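Local coordinates for CRISPR-associated protein, Cse2 family (Meiothermus ruber, PDB 3WA8) that probably binds the G-rich CRISPR RNA sequence and stabilises the R-loop as the small Cse2 (CasB) subunit of a type I-E CRISPR interference complex, at residues 129-132 against 133-137; 121-124 against 125-128. All blocks are in the same frame, centred on the assembly; numbering follows the deposited sequence.

Contact 1. Residues 129-132 against 133-137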
ATOM      1  N   ARG A 129     -10.587  -8.100   9.861  1.00 63.60           N
ATOM      2  CA  ARG A 129      -9.465  -7.187   9.876  1.00 61.02           C
ATOM      3  C   ARG A 129      -9.561  -6.270   8.663  1.00 56.79           C
ATOM      4  O   ARG A 129      -9.241  -5.079   8.760  1.00 55.29           O
ATOM      5  CB  ARG A 129      -8.136  -7.943   9.925  1.00 61.79           C
ATOM      6  CG  ARG A 129      -6.917  -7.035   9.913  1.00 62.28           C
ATOM      7  CD  ARG A 129      -5.691  -7.723  10.515  1.00 68.21           C
ATOM      8  NE  ARG A 129      -5.524  -7.422  11.932  1.00 72.21           N
ATOM      9  CZ  ARG A 129      -4.928  -8.231  12.795  1.00 78.68           C
ATOM     10  NH1 ARG A 129      -4.457  -9.404  12.391  1.00 82.33           N
ATOM     11  NH2 ARG A 129      -4.819  -7.886  14.075  1.00 82.78           N
ATOM     12  N   PHE A 130     -10.051  -6.821   7.553  1.00 55.33           N
ATOM     13  CA  PHE A 130     -10.196  -6.077   6.319  1.00 52.14           C
ATOM     14  C   PHE A 130     -11.308  -5.038   6.400  1.00 52.04           C
ATOM     15  O   PHE A 130     -11.157  -3.891   5.935  1.00 50.39           O
ATOM     16  CB  PHE A 130     -10.434  -7.036   5.151  1.00 52.35           C
ATOM     17  CG  PHE A 130     -10.840  -6.353   3.874  1.00 50.24           C
ATOM     18  CD1 PHE A 130     -10.067  -5.332   3.332  1.00 47.24           C
ATOM     19  CD2 PHE A 130     -11.999  -6.748   3.198  1.00 51.73           C
ATOM     20  CE1 PHE A 130     -10.449  -4.696   2.145  1.00 47.18           C
ATOM     21  CE2 PHE A 130     -12.396  -6.123   2.022  1.00 50.77           C
ATOM     22  CZ  PHE A 130     -11.605  -5.096   1.484  1.00 50.23           C
ATOM     23  N   ILE A 131     -12.436  -5.444   6.972  1.00 53.68           N
ATOM     24  CA  ILE A 131     -13.533  -4.521   7.127  1.00 53.81           C
ATOM     25  C   ILE A 131     -13.058  -3.418   8.058  1.00 53.30           C
ATOM     26  O   ILE A 131     -13.297  -2.244   7.815  1.00 52.81           O
ATOM     27  CB  ILE A 131     -14.776  -5.225   7.661  1.00 56.74           C
ATOM     28  CG1 ILE A 131     -15.501  -5.924   6.513  1.00 57.77           C
ATOM     29  CG2 ILE A 131     -15.709  -4.247   8.260  1.00 57.51           C
ATOM     30  CD1 ILE A 131     -16.458  -7.025   6.959  1.00 61.01           C
ATOM     31  N   ALA A 132     -12.323  -3.799   9.090  1.00 53.68           N
ATOM     32  CA  ALA A 132     -11.867  -2.826  10.058  1.00 54.37           C
ATOM     33  C   ALA A 132     -10.957  -1.827   9.378  1.00 52.48           C
ATOM     34  O   ALA A 132     -11.000  -0.640   9.683  1.00 53.32           O
ATOM     35  CB  ALA A 132     -11.155  -3.495  11.186  1.00 55.38           C
ATOM     36  N   LEU A 133     -10.127  -2.318   8.458  1.00 50.83           N
ATOM     37  CA  LEU A 133      -9.274  -1.473   7.647  1.00 48.19           C
ATOM     38  C   LEU A 133     -10.112  -0.483   6.835  1.00 48.95           C
ATOM     39  O   LEU A 133      -9.832   0.713   6.833  1.00 48.92           O
ATOM     40  CB  LEU A 133      -8.404  -2.329   6.737  1.00 46.27           C
ATOM     41  CG  LEU A 133      -7.361  -1.610   5.894  1.00 43.15           C
ATOM     42  CD1 LEU A 133      -6.322  -0.960   6.733  1.00 42.23           C
ATOM     43  CD2 LEU A 133      -6.731  -2.565   4.945  1.00 40.58           C
ATOM     44  N   LEU A 134     -11.169  -0.947   6.180  1.00 50.10           N
ATOM     45  CA  LEU A 134     -11.960  -0.015   5.381  1.00 51.24           C
ATOM     46  C   LEU A 134     -12.663   1.058   6.225  1.00 54.19           C
ATOM     47  O   LEU A 134     -13.110   2.075   5.683  1.00 55.64           O
ATOM     48  CB  LEU A 134     -12.977  -0.752   4.511  1.00 51.73           C
ATOM     49  CG  LEU A 134     -12.494  -1.780   3.497  1.00 51.09           C
ATOM     50  CD1 LEU A 134     -13.671  -2.362   2.739  1.00 52.76           C
ATOM     51  CD2 LEU A 134     -11.531  -1.130   2.537  1.00 49.77           C
ATOM     52  N   ASP A 135     -12.780   0.828   7.535  1.00 56.06           N
ATOM     53  CA  ASP A 135     -13.431   1.792   8.440  1.00 59.69           C
ATOM     54  C   ASP A 135     -12.482   2.865   8.971  1.00 59.64           C
ATOM     55  O   ASP A 135     -12.924   3.883   9.496  1.00 62.36           O
ATOM     56  CB  ASP A 135     -14.029   1.075   9.649  1.00 62.52           C
ATOM     57  CG  ASP A 135     -15.400   0.542   9.387  1.00 67.26           C
ATOM     58  OD1 ASP A 135     -16.291   1.350   9.030  1.00 73.35           O
ATOM     59  OD2 ASP A 135     -15.601  -0.681   9.553  1.00 69.73           O
ATOM     60  N   ALA A 136     -11.181   2.608   8.877  1.00 56.83           N
ATOM     61  CA  ALA A 136     -10.190   3.445   9.504  1.00 57.00           C
ATOM     62  C   ALA A 136     -10.384   4.893   9.116  1.00 58.98           C
ATOM     63  O   ALA A 136     -10.739   5.187   7.987  1.00 58.75           O
ATOM     64  CB  ALA A 136      -8.818   2.983   9.108  1.00 53.83           C
ATOM     65  N   ASP A 137     -10.174   5.795  10.068  1.00 62.45           N
ATOM     66  CA  ASP A 137      -9.967   7.197   9.757  1.00 64.63           C
ATOM     67  C   ASP A 137      -8.463   7.473   9.609  1.00 62.53           C
ATOM     68  O   ASP A 137      -7.622   6.586   9.804  1.00 59.31           O
ATOM     69  CB  ASP A 137     -10.598   8.087  10.818  1.00 69.58           C
ATOM     70  CG  ASP A 137     -10.022   7.854  12.215  1.00 73.07           C
ATOM     71  OD1 ASP A 137      -8.875   7.340  12.332  1.00 70.83           O
ATOM     72  OD2 ASP A 137     -10.725   8.218  13.209  1.00 79.45           O
TER
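The Phe-130 ring has Leu-134 over one face. CG of Leu-134 sits 4.2 Å from the centroid of the Phe-130 ring, 28° off its normal, a CH-pi contact. Both methyls take part. CD1 of Leu-134 comes to 3.6 Å from CZ of Phe-130, and CD2 of Leu-134 lies 3.7 Å from CE1 of the same ring. The Phe-130 ring is also stacked with that of Phe-187, on helix 178-197.

This is an i to i+4 pair in the last turns of helix 124-135, within an all-helical chain. Phe-130 leaves its CA heading away from residues 133-137, but with CG anti to the backbone N and beside the carbonyl carbon (chi1 170°) the far end of the ring comes back to Leu-134. Leu-134 has CG beside its own N (chi1 -59°), which turns the isobutyl group back over the ring. Leu-133 packs on Ile-113, Arg-144 and Trp-183; it shares Ile-113 with Phe-130 and Trp-183 with Leu-134.

Regular alpha-helical bonds run from Leu-133 N to Arg-129 O and from Leu-134 N to Phe-130 O. The pattern then changes as the helix gives way to a loop. Asp-135 N makes a weak bond to Ile-131 O and a second bond to Ala-132 O at 3.2 Å. In the latter the donor stands above the carbonyl plane. Ala-132 O also accepts from Arg-144 NH1, so helix 141-154 takes hold of this last turn. On the exposed side, Ile-131 and Asp-135 run side by side, with CG2 of Ile-131 3.8 Å from OD2 of Asp-135.

Contact 2. Residues 121-124 against 125-128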
ATOM      1  N   ASP A 121      -7.795 -20.148   3.897  1.00 97.69           N
ATOM      2  CA  ASP A 121      -9.081 -20.852   3.975  1.00101.48           C
ATOM      3  C   ASP A 121     -10.315 -19.991   4.049  1.00 97.03           C
ATOM      4  O   ASP A 121     -11.300 -20.394   4.666  1.00 99.37           O
ATOM      5  CB  ASP A 121      -9.109 -21.779   5.175  1.00107.32           C
ATOM      6  CG  ASP A 121      -8.799 -23.155   4.805  1.00115.70           C
ATOM      7  OD1 ASP A 121      -7.684 -23.365   4.280  1.00118.56           O
ATOM      8  OD2 ASP A 121      -9.677 -24.015   5.016  1.00121.35           O
ATOM      9  N   GLN A 122     -10.278 -18.821   3.417  1.00 91.29           N
ATOM     10  CA  GLN A 122     -11.398 -17.874   3.494  1.00 87.28           C
ATOM     11  C   GLN A 122     -11.649 -17.529   4.957  1.00 86.79           C
ATOM     12  O   GLN A 122     -12.783 -17.628   5.442  1.00 87.85           O
ATOM     13  CB  GLN A 122     -12.672 -18.449   2.856  1.00 89.70           C
ATOM     14  CG  GLN A 122     -12.444 -19.274   1.598  1.00 93.28           C
ATOM     15  CD  GLN A 122     -13.699 -19.425   0.782  1.00 95.19           C
ATOM     16  OE1 GLN A 122     -14.291 -20.507   0.730  1.00100.59           O
ATOM     17  NE2 GLN A 122     -14.132 -18.334   0.146  1.00 90.74           N
ATOM     18  N   SER A 123     -10.574 -17.133   5.642  1.00 85.50           N
ATOM     19  CA  SER A 123     -10.571 -16.936   7.088  1.00 86.39           C
ATOM     20  C   SER A 123     -11.341 -15.699   7.468  1.00 82.23           C
ATOM     21  O   SER A 123     -10.983 -14.592   7.064  1.00 77.40           O
ATOM     22  CB  SER A 123      -9.138 -16.829   7.614  1.00 86.58           C
ATOM     23  OG  SER A 123      -8.977 -15.704   8.472  1.00 83.27           O
ATOM     24  N   LYS A 124     -12.382 -15.876   8.271  1.00 84.88           N
ATOM     25  CA  LYS A 124     -13.205 -14.737   8.640  1.00 82.38           C
ATOM     26  C   LYS A 124     -12.451 -13.653   9.418  1.00 79.57           C
ATOM     27  O   LYS A 124     -12.792 -12.466   9.330  1.00 76.53           O
ATOM     28  CB  LYS A 124     -14.527 -15.161   9.284  1.00 86.00           C
ATOM     29  CG  LYS A 124     -15.667 -15.184   8.249  1.00 86.54           C
ATOM     30  CD  LYS A 124     -16.871 -15.993   8.735  1.00 93.68           C
ATOM     31  CE  LYS A 124     -17.765 -16.443   7.559  1.00 95.07           C
ATOM     32  NZ  LYS A 124     -18.825 -17.436   7.959  1.00 98.23           N
ATOM     33  N   SER A 125     -11.395 -14.028  10.125  1.00 81.13           N
ATOM     34  CA  SER A 125     -10.629 -13.008  10.792  1.00 78.73           C
ATOM     35  C   SER A 125      -9.921 -12.073   9.787  1.00 73.74           C
ATOM     36  O   SER A 125      -9.754 -10.886  10.065  1.00 71.23           O
ATOM     37  CB  SER A 125      -9.675 -13.601  11.827  1.00 82.35           C
ATOM     38  OG  SER A 125      -8.531 -14.134  11.205  1.00 83.42           O
ATOM     39  N   ILE A 126      -9.518 -12.567   8.615  1.00 72.88           N
ATOM     40  CA  ILE A 126      -8.898 -11.644   7.665  1.00 68.33           C
ATOM     41  C   ILE A 126      -9.978 -10.717   7.121  1.00 65.67           C
ATOM     42  O   ILE A 126      -9.734  -9.511   6.914  1.00 62.44           O
ATOM     43  CB  ILE A 126      -8.076 -12.336   6.522  1.00 69.12           C
ATOM     44  CG1 ILE A 126      -6.619 -12.566   6.949  1.00 70.28           C
ATOM     45  CG2 ILE A 126      -8.016 -11.457   5.259  1.00 65.30           C
ATOM     46  CD1 ILE A 126      -6.380 -13.865   7.678  1.00 77.72           C
ATOM     47  N   GLU A 127     -11.177 -11.265   6.919  1.00 67.02           N
ATOM     48  CA  GLU A 127     -12.254 -10.468   6.378  1.00 64.68           C
ATOM     49  C   GLU A 127     -12.594  -9.361   7.347  1.00 63.89           C
ATOM     50  O   GLU A 127     -12.794  -8.213   6.941  1.00 61.59           O
ATOM     51  CB  GLU A 127     -13.471 -11.311   6.118  1.00 67.44           C
ATOM     52  CG  GLU A 127     -14.511 -10.616   5.282  1.00 65.77           C
ATOM     53  CD  GLU A 127     -15.681 -11.507   5.022  1.00 70.02           C
ATOM     54  OE1 GLU A 127     -15.893 -12.430   5.836  1.00 74.89           O
ATOM     55  OE2 GLU A 127     -16.381 -11.302   4.010  1.00 70.64           O
ATOM     56  N   GLN A 128     -12.625  -9.701   8.632  1.00 66.60           N
ATOM     57  CA  GLN A 128     -12.913  -8.719   9.672  1.00 67.17           C
ATOM     58  C   GLN A 128     -11.833  -7.656   9.798  1.00 63.76           C
ATOM     59  O   GLN A 128     -12.118  -6.463   9.794  1.00 61.84           O
ATOM     60  CB  GLN A 128     -13.180  -9.406  11.002  1.00 71.82           C
ATOM     61  CG  GLN A 128     -14.639  -9.851  11.136  1.00 78.02           C
ATOM     62  CD  GLN A 128     -14.801 -10.847  12.251  1.00 88.71           C
ATOM     63  OE1 GLN A 128     -13.938 -10.934  13.143  1.00 93.95           O
ATOM     64  NE2 GLN A 128     -15.893 -11.621  12.220  1.00 93.18           N
TER
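The backbone turns from an irregular loop into helix 124-135 at Ser-123, the N-cap, whose carbonyl O takes Ile-126 N at 2.9 Å and, weakly, Glu-127 N. The first of these donors stands above the carbonyl plane. At the next residue, Lys-124 O takes Gln-128 N at 2.9 Å in the usual alpha-helical way, with an N-H...O angle of 159°.

The Ser-123 side chain points toward the helix. Its OG accepts from Ile-126 N at 3.2 Å, with an angle of 152° at the hydrogen. This is the capping bond. Ile-126 N is therefore gripped twice by one residue, through a carbonyl and a hydroxyl. The same OG of Ser-123 lies 3.2 Å from OG of Ser-125. CD1 of Ile-126 bends back to the cap, beside OG of Ser-123 and 4.0 Å from CB of Ser-123. Ile-126 is buried and also packs on Leu-116 and Tyr-117 of helix 109-119.

Lys-124 and Glu-127 lie side by side and point the same way. The extended Glu-127 chain, with CG anti to its N (chi1 -167°), brings OE1 to 3.7 Å from CG of Lys-124. The contact is with the aliphatic part of the lysine. Its NZ is 6.2 Å from OE1 of Glu-127, so no salt bridge forms. OE2 of Glu-127 is instead hydrogen-bonded to Tyr-188 OH on helix 178-197. At the surface, the Gln-128 side chain starts out past Lys-124 O.

The Ser-123 hydroxyl supplies an acceptor to the amide of Ile-126, which has no carbonyl of a preceding helical turn to bond to; the Ser-123 carbonyl gives it a second. The acidic Glu-127 near this end probably also interacts favourably with the helix dipole.

Contact 2 starts helix 124-135 and contact 1 finishes it. Their segments follow directly in sequence, and their centres are about 13 Å apart. Both lie on the same side of the chain's centre, contact 2 farther out at about 19 Å and contact 1 at about 14 Å. Helices 109-119 and 178-197 border both contacts: Tyr-117 and Tyr-188 serve the first turn, Ile-113 and Phe-187 the later one. Helix 141-154 also packs against contact 1. A bound mercury ion lies about 9 Å from the side chain of Ala-136, and no RNA is present, so neither contact can be tied to an RNA-binding surface.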